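Local coordinates for CDC25-like phosphatase YCH1 (Saccharomyces cerevisiae, PDB 3FS5), which acts as a protein phosphatase related to Cdc25, built on a single rhodanese-like domain, at residues 2-7 with 108-113; 12-17 with 119-124; 52-57 with 67-72. All blocks are in the same frame, centred on the assembly; numbering follows the deposited sequence.

Contact 1 (2-7 with 108-113); sequences DSYSIT and LDTAEL
The Tyr4 ring carries this contact: Leu113 CD2 lies over one face, 4.3 Å from the ring centroid, a CH-pi approach, while Leu108 O sits at the edge close to the ring plane. Leu113 spreads its two methyl groups along the phenol, and both lie on the same face, CD2 toward Tyr4 CE2 and CD1 3.8 Å from Tyr4 CE1. At the edge, Tyr4 OH donates to Leu108 O over a short 2.6 Å. The hydroxyl stands 31° out of the plane of that carbonyl, and the C=O...donor angle of 139° shows an approach well bent from the C=O direction. With CG anti to the carbonyl carbon of Tyr4 (chi1 -66°), the ring swings beside the backbone N, and its hydroxyl end comes nearest to 108-113 although the CB does not point at that segment. Thr110 touches the hydroxyl from farther round, its CG2 3.9 Å from Tyr4 OH. Leu113 CD2 also touches the backbone of the loop at Ser3 O, 4.0 Å away.

The receiving turn is itself braced: Asp109 N bonds to Glu112 OE1 at 2.8 Å, using the anti lone pair of the carboxylate, and Glu112 N returns to Asp109 O. Glu112 OE1 has a second partner in Lys70 of helix 63-78, a salt bridge that ties the turn to that helix. The contact thus pins the N-terminal loop ahead of strand 10-12 onto the connection between helix 96-106 and strand 116-121; Arg106 bonds to Tyr4 O from the end of that helix, and Leu113 leans on its Leu105.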
loop_
_atom_site.group_PDB
_atom_site.type_symbol
_atom_site.label_atom_id
_atom_site.label_comp_id
_atom_site.label_asym_id
_atom_site.label_seq_id
_atom_site.Cartn_x
_atom_site.Cartn_y
_atom_site.Cartn_z
ATOM N N ASP A 2 1.499 -17.935 6.610
ATOM C CA ASP A 2 1.698 -19.026 7.562
ATOM C C ASP A 2 2.404 -18.677 8.871
ATOM O O ASP A 2 2.301 -19.422 9.847
ATOM C CB ASP A 2 2.453 -20.165 6.871
ATOM C CG ASP A 2 3.660 -19.673 6.093
ATOM O OD1 ASP A 2 4.566 -19.071 6.709
ATOM O OD2 ASP A 2 3.701 -19.884 4.862
ATOM N N SER A 3 3.121 -17.558 8.899
ATOM C CA SER A 3 3.833 -17.169 10.110
ATOM C C SER A 3 3.954 -15.658 10.256
ATOM O O SER A 3 3.310 -14.896 9.533
ATOM C CB SER A 3 5.231 -17.797 10.120
ATOM O OG SER A 3 6.006 -17.332 9.030
ATOM N N TYR A 4 4.784 -15.234 11.202
ATOM C CA TYR A 4 4.995 -13.820 11.451
ATOM C C TYR A 4 6.384 -13.376 11.018
ATOM O O TYR A 4 6.860 -12.325 11.435
ATOM C CB TYR A 4 4.784 -13.511 12.937
ATOM C CG TYR A 4 3.358 -13.712 13.393
ATOM C CD1 TYR A 4 2.920 -14.950 13.862
ATOM C CD2 TYR A 4 2.432 -12.674 13.308
ATOM C CE1 TYR A 4 1.590 -15.148 14.235
ATOM C CE2 TYR A 4 1.105 -12.859 13.675
ATOM C CZ TYR A 4 0.690 -14.099 14.138
ATOM O OH TYR A 4 -0.626 -14.283 14.487
ATOM N N SER A 5 7.018 -14.180 10.167
ATOM C CA SER A 5 8.357 -13.890 9.673
ATOM C C SER A 5 8.343 -12.868 8.540
ATOM O O SER A 5 7.381 -12.776 7.785
ATOM C CB SER A 5 9.027 -15.179 9.184
ATOM O OG SER A 5 10.266 -14.899 8.555
ATOM N N ILE A 6 9.428 -12.108 8.433
ATOM C CA ILE A 6 9.579 -11.081 7.411
ATOM C C ILE A 6 9.470 -11.656 5.992
ATOM O O ILE A 6 9.150 -10.936 5.051
ATOM C CB ILE A 6 10.944 -10.366 7.576
ATOM C CG1 ILE A 6 11.096 -9.243 6.543
ATOM C CG2 ILE A 6 12.079 -11.376 7.431
ATOM C CD1 ILE A 6 10.107 -8.116 6.714
ATOM N N THR A 7 9.726 -12.952 5.842
ATOM C CA THR A 7 9.658 -13.592 4.527
ATOM C C THR A 7 8.232 -13.627 3.972
ATOM O O THR A 7 8.026 -13.916 2.791
ATOM C CB THR A 7 10.214 -15.037 4.566
ATOM O OG1 THR A 7 9.483 -15.809 5.525
ATOM C CG2 THR A 7 11.679 -15.033 4.949
ATOM N N LEU A 108 -1.948 -9.244 13.658
ATOM C CA LEU A 108 -2.941 -10.224 13.215
ATOM C C LEU A 108 -2.939 -11.498 14.055
ATOM O O LEU A 108 -1.883 -11.970 14.471
ATOM C CB LEU A 108 -2.687 -10.615 11.754
ATOM C CG LEU A 108 -2.776 -9.548 10.661
ATOM C CD1 LEU A 108 -2.476 -10.182 9.307
ATOM C CD2 LEU A 108 -4.155 -8.927 10.660
ATOM N N ASP A 109 -4.126 -12.051 14.300
ATOM C CA ASP A 109 -4.257 -13.297 15.054
ATOM C C ASP A 109 -3.951 -14.435 14.094
ATOM O O ASP A 109 -3.961 -14.246 12.880
ATOM C CB ASP A 109 -5.682 -13.485 15.577
ATOM C CG ASP A 109 -6.047 -12.494 16.650
ATOM O OD1 ASP A 109 -5.346 -12.463 17.685
ATOM O OD2 ASP A 109 -7.036 -11.751 16.461
ATOM N N THR A 110 -3.694 -15.621 14.636
ATOM C CA THR A 110 -3.396 -16.773 13.797
ATOM C C THR A 110 -4.556 -17.049 12.838
ATOM O O THR A 110 -4.356 -17.566 11.737
ATOM C CB THR A 110 -3.128 -18.033 14.654
ATOM O OG1 THR A 110 -4.286 -18.334 15.444
ATOM C CG2 THR A 110 -1.943 -17.803 15.580
ATOM N N ALA A 111 -5.766 -16.688 13.254
ATOM C CA ALA A 111 -6.952 -16.900 12.431
ATOM C C ALA A 111 -7.073 -15.854 11.325
ATOM O O ALA A 111 -7.678 -16.105 10.282
ATOM C CB ALA A 111 -8.202 -16.879 13.307
ATOM N N GLU A 112 -6.488 -14.684 11.554
ATOM C CA GLU A 112 -6.540 -13.600 10.583
ATOM C C GLU A 112 -5.354 -13.635 9.615
ATOM O O GLU A 112 -5.345 -12.926 8.608
ATOM C CB GLU A 112 -6.580 -12.258 11.323
ATOM C CG GLU A 112 -7.655 -12.207 12.401
ATOM C CD GLU A 112 -7.569 -10.975 13.282
ATOM O OE1 GLU A 112 -6.464 -10.676 13.784
ATOM O OE2 GLU A 112 -8.610 -10.315 13.485
ATOM N N LEU A 113 -4.359 -14.463 9.918
ATOM C CA LEU A 113 -3.183 -14.567 9.065
ATOM C C LEU A 113 -3.524 -14.984 7.641
ATOM O O LEU A 113 -2.865 -14.556 6.695
ATOM C CB LEU A 113 -2.178 -15.563 9.647
ATOM C CG LEU A 113 -1.242 -15.074 10.755
ATOM C CD1 LEU A 113 -0.289 -16.199 11.141
ATOM C CD2 LEU A 113 -0.455 -13.858 10.270
#

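Contact 2 (12-17 with 119-124); sequences LDPTEL and WVLRGG
Leu12 and Leu121 form a parallel beta bridge, their CA atoms 4.9 Å apart, in which both polar backbone atoms of Leu12 are used, Leu12 N bonding to Val120 O at 2.9 Å and Leu12 O accepting from Arg122 N at 2.8 Å, with a CA-H...O contact from Leu121 CA added at that oxygen.

Leu12 CB meets Trp119 CE3 at 3.9 Å, and its CD1 extends the contact to Trp119 CZ3, the two side chains crossing at a slant. On the helix side, Leu121 supplies the apolar link. Its CG is anti to the backbone N (chi1 176°), which carries CD1 up to the start of helix 14-23, 3.7 Å from Pro14 N, while CD2 lies 4.1 Å from Leu17 CD2, where the side chains cross at about a right angle. Ile87 of strand 84-88 packs against both Leu17 and Leu121, and Trp128 of helix 124-132 also touches Leu17. Past the strand end, a type II turn from Leu121 to Gly124 leads into helix 124-132.

On the more exposed side, the extended Arg122 chain passes Asp13, with Arg122 CD 3.7 Å from Asp13 OD2. The charged groups stop short of a salt bridge, their planes 58° apart; a water instead accepts from Arg122 NE at 2.6 Å and makes a weak bond to Asp13 OD2. The chemistry therefore falls into two parts: direct backbone bonds and leucine packing fix edge strand 10-12 and the first turn of its helix to strand 116-121 in this rhodanese-like sheet, whereas the opposite charges of Asp13 and Arg122 are linked indirectly, through a water weakly held by Asp13, so their attraction is probably modest.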
loop_
_atom_site.group_PDB
_atom_site.type_symbol
_atom_site.label_atom_id
_atom_site.label_comp_id
_atom_site.label_asym_id
_atom_site.label_seq_id
_atom_site.Cartn_x
_atom_site.Cartn_y
_atom_site.Cartn_z
ATOM N N LEU A 12 6.066 -5.883 -4.950
ATOM C CA LEU A 12 5.379 -5.674 -6.212
ATOM C C LEU A 12 5.984 -4.521 -7.016
ATOM O O LEU A 12 6.406 -3.512 -6.446
ATOM C CB LEU A 12 3.906 -5.369 -5.902
ATOM C CG LEU A 12 2.848 -5.359 -7.002
ATOM C CD1 LEU A 12 2.660 -6.769 -7.537
ATOM C CD2 LEU A 12 1.540 -4.839 -6.436
ATOM N N ASP A 13 6.021 -4.674 -8.338
ATOM C CA ASP A 13 6.532 -3.625 -9.218
ATOM C C ASP A 13 5.352 -2.750 -9.629
ATOM O O ASP A 13 4.216 -3.220 -9.679
ATOM C CB ASP A 13 7.173 -4.228 -10.475
ATOM C CG ASP A 13 8.624 -4.641 -10.262
ATOM O OD1 ASP A 13 9.128 -5.446 -11.072
ATOM O OD2 ASP A 13 9.265 -4.154 -9.305
ATOM N N PRO A 14 5.607 -1.468 -9.936
ATOM C CA PRO A 14 4.577 -0.509 -10.349
ATOM C C PRO A 14 3.730 -1.011 -11.521
ATOM O O PRO A 14 2.516 -0.801 -11.551
ATOM C CB PRO A 14 5.390 0.731 -10.732
ATOM C CG PRO A 14 6.597 0.628 -9.863
ATOM C CD PRO A 14 6.937 -0.834 -9.922
ATOM N N THR A 15 4.377 -1.659 -12.489
ATOM C CA THR A 15 3.677 -2.178 -13.661
ATOM C C THR A 15 2.628 -3.225 -13.292
ATOM O O THR A 15 1.576 -3.296 -13.922
ATOM C CB THR A 15 4.664 -2.793 -14.696
ATOM O OG1 THR A 15 5.454 -3.811 -14.071
ATOM C CG2 THR A 15 5.588 -1.721 -15.251
ATOM N N GLU A 16 2.903 -4.040 -12.275
ATOM C CA GLU A 16 1.933 -5.052 -11.869
ATOM C C GLU A 16 0.766 -4.433 -11.098
ATOM O O GLU A 16 -0.376 -4.853 -11.261
ATOM C CB GLU A 16 2.592 -6.155 -11.033
ATOM C CG GLU A 16 1.627 -7.298 -10.722
ATOM C CD GLU A 16 2.319 -8.601 -10.345
ATOM O OE1 GLU A 16 1.602 -9.614 -10.171
ATOM O OE2 GLU A 16 3.564 -8.616 -10.223
ATOM N N LEU A 17 1.041 -3.438 -10.256
ATOM C CA LEU A 17 -0.040 -2.790 -9.518
ATOM C C LEU A 17 -0.950 -2.080 -10.514
ATOM O O LEU A 17 -2.172 -2.125 -10.397
ATOM C CB LEU A 17 0.504 -1.765 -8.514
ATOM C CG LEU A 17 -0.560 -0.906 -7.815
ATOM C CD1 LEU A 17 -1.577 -1.801 -7.110
ATOM C CD2 LEU A 17 0.112 0.036 -6.818
ATOM N N TRP A 119 2.050 -6.843 0.743
ATOM C CA TRP A 119 2.992 -6.422 -0.288
ATOM C C TRP A 119 3.566 -5.035 -0.025
ATOM O O TRP A 119 2.966 -4.214 0.678
ATOM C CB TRP A 119 2.323 -6.349 -1.665
ATOM C CG TRP A 119 1.618 -7.577 -2.128
ATOM C CD1 TRP A 119 0.379 -8.008 -1.748
ATOM C CD2 TRP A 119 2.091 -8.512 -3.097
ATOM N NE1 TRP A 119 0.049 -9.156 -2.428
ATOM C CE2 TRP A 119 1.084 -9.489 -3.262
ATOM C CE3 TRP A 119 3.271 -8.619 -3.847
ATOM C CZ2 TRP A 119 1.219 -10.562 -4.148
ATOM C CZ3 TRP A 119 3.405 -9.684 -4.730
ATOM C CH2 TRP A 119 2.383 -10.643 -4.872
ATOM N N VAL A 120 4.727 -4.784 -0.617
ATOM C CA VAL A 120 5.381 -3.484 -0.559
ATOM C C VAL A 120 5.630 -3.116 -2.023
ATOM O O VAL A 120 6.113 -3.940 -2.805
ATOM C CB VAL A 120 6.740 -3.530 0.168
ATOM C CG1 VAL A 120 7.449 -2.180 0.024
ATOM C CG2 VAL A 120 6.535 -3.857 1.643
ATOM N N LEU A 121 5.284 -1.891 -2.396
ATOM C CA LEU A 121 5.485 -1.427 -3.762
ATOM C C LEU A 121 6.929 -0.956 -3.933
ATOM O O LEU A 121 7.332 0.054 -3.350
ATOM C CB LEU A 121 4.523 -0.274 -4.063
ATOM C CG LEU A 121 4.644 0.405 -5.429
ATOM C CD1 LEU A 121 4.301 -0.593 -6.540
ATOM C CD2 LEU A 121 3.709 1.603 -5.479
ATOM N N ARG A 122 7.705 -1.686 -4.732
ATOM C CA ARG A 122 9.103 -1.322 -4.955
ATOM C C ARG A 122 9.240 0.063 -5.574
ATOM O O ARG A 122 8.600 0.368 -6.581
ATOM C CB ARG A 122 9.800 -2.344 -5.870
ATOM C CG ARG A 122 10.067 -3.712 -5.243
ATOM C CD ARG A 122 11.048 -4.514 -6.106
ATOM N NE ARG A 122 11.286 -5.871 -5.612
ATOM C CZ ARG A 122 11.959 -6.168 -4.500
ATOM N NH1 ARG A 122 12.116 -7.435 -4.146
ATOM N NH2 ARG A 122 12.476 -5.207 -3.744
ATOM N N GLY A 123 10.068 0.902 -4.961
ATOM C CA GLY A 123 10.296 2.229 -5.503
ATOM C C GLY A 123 9.458 3.357 -4.932
ATOM O O GLY A 123 9.768 4.522 -5.161
ATOM N N GLY A 124 8.394 3.017 -4.209
ATOM C CA GLY A 124 7.546 4.033 -3.610
ATOM C C GLY A 124 6.822 4.899 -4.620
ATOM O O GLY A 124 6.807 4.600 -5.823
HETATM O O HOH W 1 9.675 -6.960 -7.298
#

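Contact 3 (52-57 with 67-72); sequences WHYAYS and RELKHR
Trp52, Tyr54 and Leu69 make the close-packed part of this contact, in which helix 63-78 packs on strand 52-53, an outermost strand of the parallel sheet of the rhodanese-like domain, and on the loop after it. Leu69 CD1 sits over the centre of the Tyr54 ring, 3.9 Å from the centroid, a CH-pi contact, and the same methyl lies in the plane of the Trp52 ring at its edge, 4.0 Å from Trp52 CE3. Leu69 CB continues the packing over the face of Tyr54. Leu59 of helix 56-61 touches both Tyr54 and Leu69, extending this apolar cluster.

Arg72 and Glu68 form the looser, more exposed side, though the guanidinium is nevertheless stacked: a bend at chi3 (71°) folds it back onto Trp52, planes 25° apart, with CZ 3.8 Å from the centroid of the six-membered ring in a cation-pi contact. Arg72 NH2 then reaches the edge of Tyr54 and donates to its OH at 3.1 Å. That hydroxyl donates its hydrogen bond to Glu68 OE1 at 3.0 Å, meeting the carboxylate on its anti side and 29° out of its plane. Glu68 reaches Tyr54 by an extended chain, with far less surface in contact than Arg72. A phenylalanine in place of Tyr54 would probably leave Glu68 OE1 and Arg72 NH2 without their shared hydroxyl, and the guanidinium would be likely to turn more freely on the indole.

Tyr54 OH thus bridges a cation and an anion, accepting from Arg72 and donating to Glu68, so the opposite charges are joined through a neutral group; the polarity this gives the phenol probably strengthens both bonds, while the indole face supports the guanidinium nearly flat.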
loop_
_atom_site.group_PDB
_atom_site.type_symbol
_atom_site.label_atom_id
_atom_site.label_comp_id
_atom_site.label_asym_id
_atom_site.label_seq_id
_atom_site.Cartn_x
_atom_site.Cartn_y
_atom_site.Cartn_z
ATOM N N TRP A 52 -5.396 4.432 0.810
ATOM C CA TRP A 52 -5.683 5.042 2.106
ATOM C C TRP A 52 -4.391 5.623 2.669
ATOM O O TRP A 52 -3.315 5.053 2.493
ATOM C CB TRP A 52 -6.252 4.032 3.107
ATOM C CG TRP A 52 -7.544 3.383 2.710
ATOM C CD1 TRP A 52 -8.444 3.826 1.780
ATOM C CD2 TRP A 52 -8.083 2.171 3.246
ATOM N NE1 TRP A 52 -9.509 2.956 1.702
ATOM C CE2 TRP A 52 -9.312 1.932 2.592
ATOM C CE3 TRP A 52 -7.644 1.259 4.218
ATOM C CZ2 TRP A 52 -10.111 0.815 2.876
ATOM C CZ3 TRP A 52 -8.438 0.148 4.501
ATOM C CH2 TRP A 52 -9.658 -0.063 3.829
ATOM N N HIS A 53 -4.510 6.753 3.354
ATOM C CA HIS A 53 -3.358 7.439 3.922
ATOM C C HIS A 53 -3.257 7.247 5.438
ATOM O O HIS A 53 -4.047 7.810 6.191
ATOM C CB HIS A 53 -3.458 8.928 3.561
ATOM C CG HIS A 53 -2.320 9.762 4.056
ATOM N ND1 HIS A 53 -1.058 9.255 4.275
ATOM C CD2 HIS A 53 -2.246 11.087 4.328
ATOM C CE1 HIS A 53 -0.255 10.232 4.661
ATOM N NE2 HIS A 53 -0.952 11.352 4.699
ATOM N N TYR A 54 -2.293 6.426 5.861
ATOM C CA TYR A 54 -2.029 6.137 7.278
ATOM C C TYR A 54 -0.541 6.334 7.561
ATOM O O TYR A 54 0.270 5.441 7.301
ATOM C CB TYR A 54 -2.416 4.689 7.634
ATOM C CG TYR A 54 -3.899 4.478 7.819
ATOM C CD1 TYR A 54 -4.757 4.429 6.724
ATOM C CD2 TYR A 54 -4.453 4.367 9.096
ATOM C CE1 TYR A 54 -6.126 4.279 6.889
ATOM C CE2 TYR A 54 -5.824 4.217 9.273
ATOM C CZ TYR A 54 -6.654 4.176 8.163
ATOM O OH TYR A 54 -8.014 4.051 8.316
ATOM N N ALA A 55 -0.184 7.496 8.103
ATOM C CA ALA A 55 1.215 7.812 8.390
ATOM C C ALA A 55 1.918 6.775 9.267
ATOM O O ALA A 55 1.414 6.386 10.322
ATOM C CB ALA A 55 1.315 9.198 9.034
ATOM N N TYR A 56 3.093 6.342 8.823
ATOM C CA TYR A 56 3.879 5.357 9.554
ATOM C C TYR A 56 4.148 5.764 11.004
ATOM O O TYR A 56 3.998 4.957 11.922
ATOM C CB TYR A 56 5.217 5.129 8.857
ATOM C CG TYR A 56 6.113 4.171 9.601
ATOM C CD1 TYR A 56 5.867 2.803 9.581
ATOM C CD2 TYR A 56 7.194 4.634 10.349
ATOM C CE1 TYR A 56 6.674 1.915 10.283
ATOM C CE2 TYR A 56 8.008 3.757 11.056
ATOM C CZ TYR A 56 7.742 2.399 11.018
ATOM O OH TYR A 56 8.541 1.521 11.711
ATOM N N SER A 57 4.552 7.016 11.207
ATOM C CA SER A 57 4.852 7.504 12.552
ATOM C C SER A 57 3.704 7.281 13.521
ATOM O O SER A 57 3.918 6.855 14.657
ATOM C CB SER A 57 5.205 8.996 12.522
ATOM O OG SER A 57 6.413 9.213 11.814
ATOM N N ARG A 67 -4.904 -0.323 15.049
ATOM C CA ARG A 67 -6.093 -1.144 15.225
ATOM C C ARG A 67 -7.178 -0.700 14.245
ATOM O O ARG A 67 -7.880 -1.532 13.664
ATOM C CB ARG A 67 -6.597 -1.019 16.665
ATOM C CG ARG A 67 -7.846 -1.823 16.963
ATOM C CD ARG A 67 -8.325 -1.568 18.384
ATOM N NE ARG A 67 -9.577 -2.262 18.673
ATOM C CZ ARG A 67 -10.270 -2.116 19.798
ATOM N NH1 ARG A 67 -9.833 -1.298 20.746
ATOM N NH2 ARG A 67 -11.401 -2.789 19.977
ATOM N N GLU A 68 -7.310 0.613 14.065
ATOM C CA GLU A 68 -8.299 1.159 13.137
ATOM C C GLU A 68 -8.029 0.680 11.712
ATOM O O GLU A 68 -8.953 0.301 10.994
ATOM C CB GLU A 68 -8.283 2.692 13.161
ATOM C CG GLU A 68 -8.958 3.318 11.940
ATOM C CD GLU A 68 -8.860 4.833 11.909
ATOM O OE1 GLU A 68 -9.012 5.410 10.810
ATOM O OE2 GLU A 68 -8.643 5.447 12.976
ATOM N N LEU A 69 -6.765 0.716 11.302
ATOM C CA LEU A 69 -6.389 0.272 9.964
ATOM C C LEU A 69 -6.706 -1.212 9.801
ATOM O O LEU A 69 -7.322 -1.612 8.821
ATOM C CB LEU A 69 -4.897 0.515 9.710
ATOM C CG LEU A 69 -4.357 -0.049 8.389
ATOM C CD1 LEU A 69 -5.132 0.544 7.213
ATOM C CD2 LEU A 69 -2.870 0.251 8.274
ATOM N N LYS A 70 -6.285 -2.020 10.770
ATOM C CA LYS A 70 -6.536 -3.458 10.738
ATOM C C LYS A 70 -8.031 -3.740 10.583
ATOM O O LYS A 70 -8.439 -4.538 9.740
ATOM C CB LYS A 70 -6.026 -4.111 12.027
ATOM C CG LYS A 70 -6.415 -5.577 12.183
ATOM C CD LYS A 70 -5.959 -6.124 13.528
ATOM C CE LYS A 70 -6.476 -7.531 13.768
ATOM N NZ LYS A 70 -6.052 -8.047 15.097
ATOM N N HIS A 71 -8.838 -3.086 11.410
ATOM C CA HIS A 71 -10.282 -3.264 11.365
ATOM C C HIS A 71 -10.840 -2.924 9.986
ATOM O O HIS A 71 -11.630 -3.686 9.428
ATOM C CB HIS A 71 -10.959 -2.384 12.420
ATOM C CG HIS A 71 -12.454 -2.474 12.406
ATOM N ND1 HIS A 71 -13.140 -3.571 12.883
ATOM C CD2 HIS A 71 -13.394 -1.620 11.933
ATOM C CE1 HIS A 71 -14.436 -3.392 12.703
ATOM N NE2 HIS A 71 -14.618 -2.217 12.128
ATOM N N ARG A 72 -10.433 -1.782 9.434
ATOM C CA ARG A 72 -10.922 -1.373 8.122
ATOM C C ARG A 72 -10.558 -2.384 7.053
ATOM O O ARG A 72 -11.385 -2.726 6.207
ATOM C CB ARG A 72 -10.357 -0.010 7.716
ATOM C CG ARG A 72 -11.018 1.175 8.377
ATOM C CD ARG A 72 -10.572 2.470 7.716
ATOM N NE ARG A 72 -11.122 2.621 6.370
ATOM C CZ ARG A 72 -10.838 3.636 5.560
ATOM N NH1 ARG A 72 -11.385 3.700 4.354
ATOM N NH2 ARG A 72 -9.997 4.586 5.948
#

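Contact 2 is the buried one, where strands 10-12 and 116-121 join by backbone bonds in the parallel sheet; contacts 1 and 3 are partly buried and rest chiefly on side chains, from loops in contact 1 and from a strand, the loop after it and a helix in contact 3. Contacts 2 and 3 reach the two outermost strands of that sheet, their centres about 19 Å apart on opposite sides of the chain's centre. Contacts 1 and 3 both use a tyrosine with leucine over its face, but the hydroxyl goes to a main-chain carbonyl in the first and between two charged side chains in the second. They touch through the Lys70-Glu112 salt bridge; contact 2 meets neither.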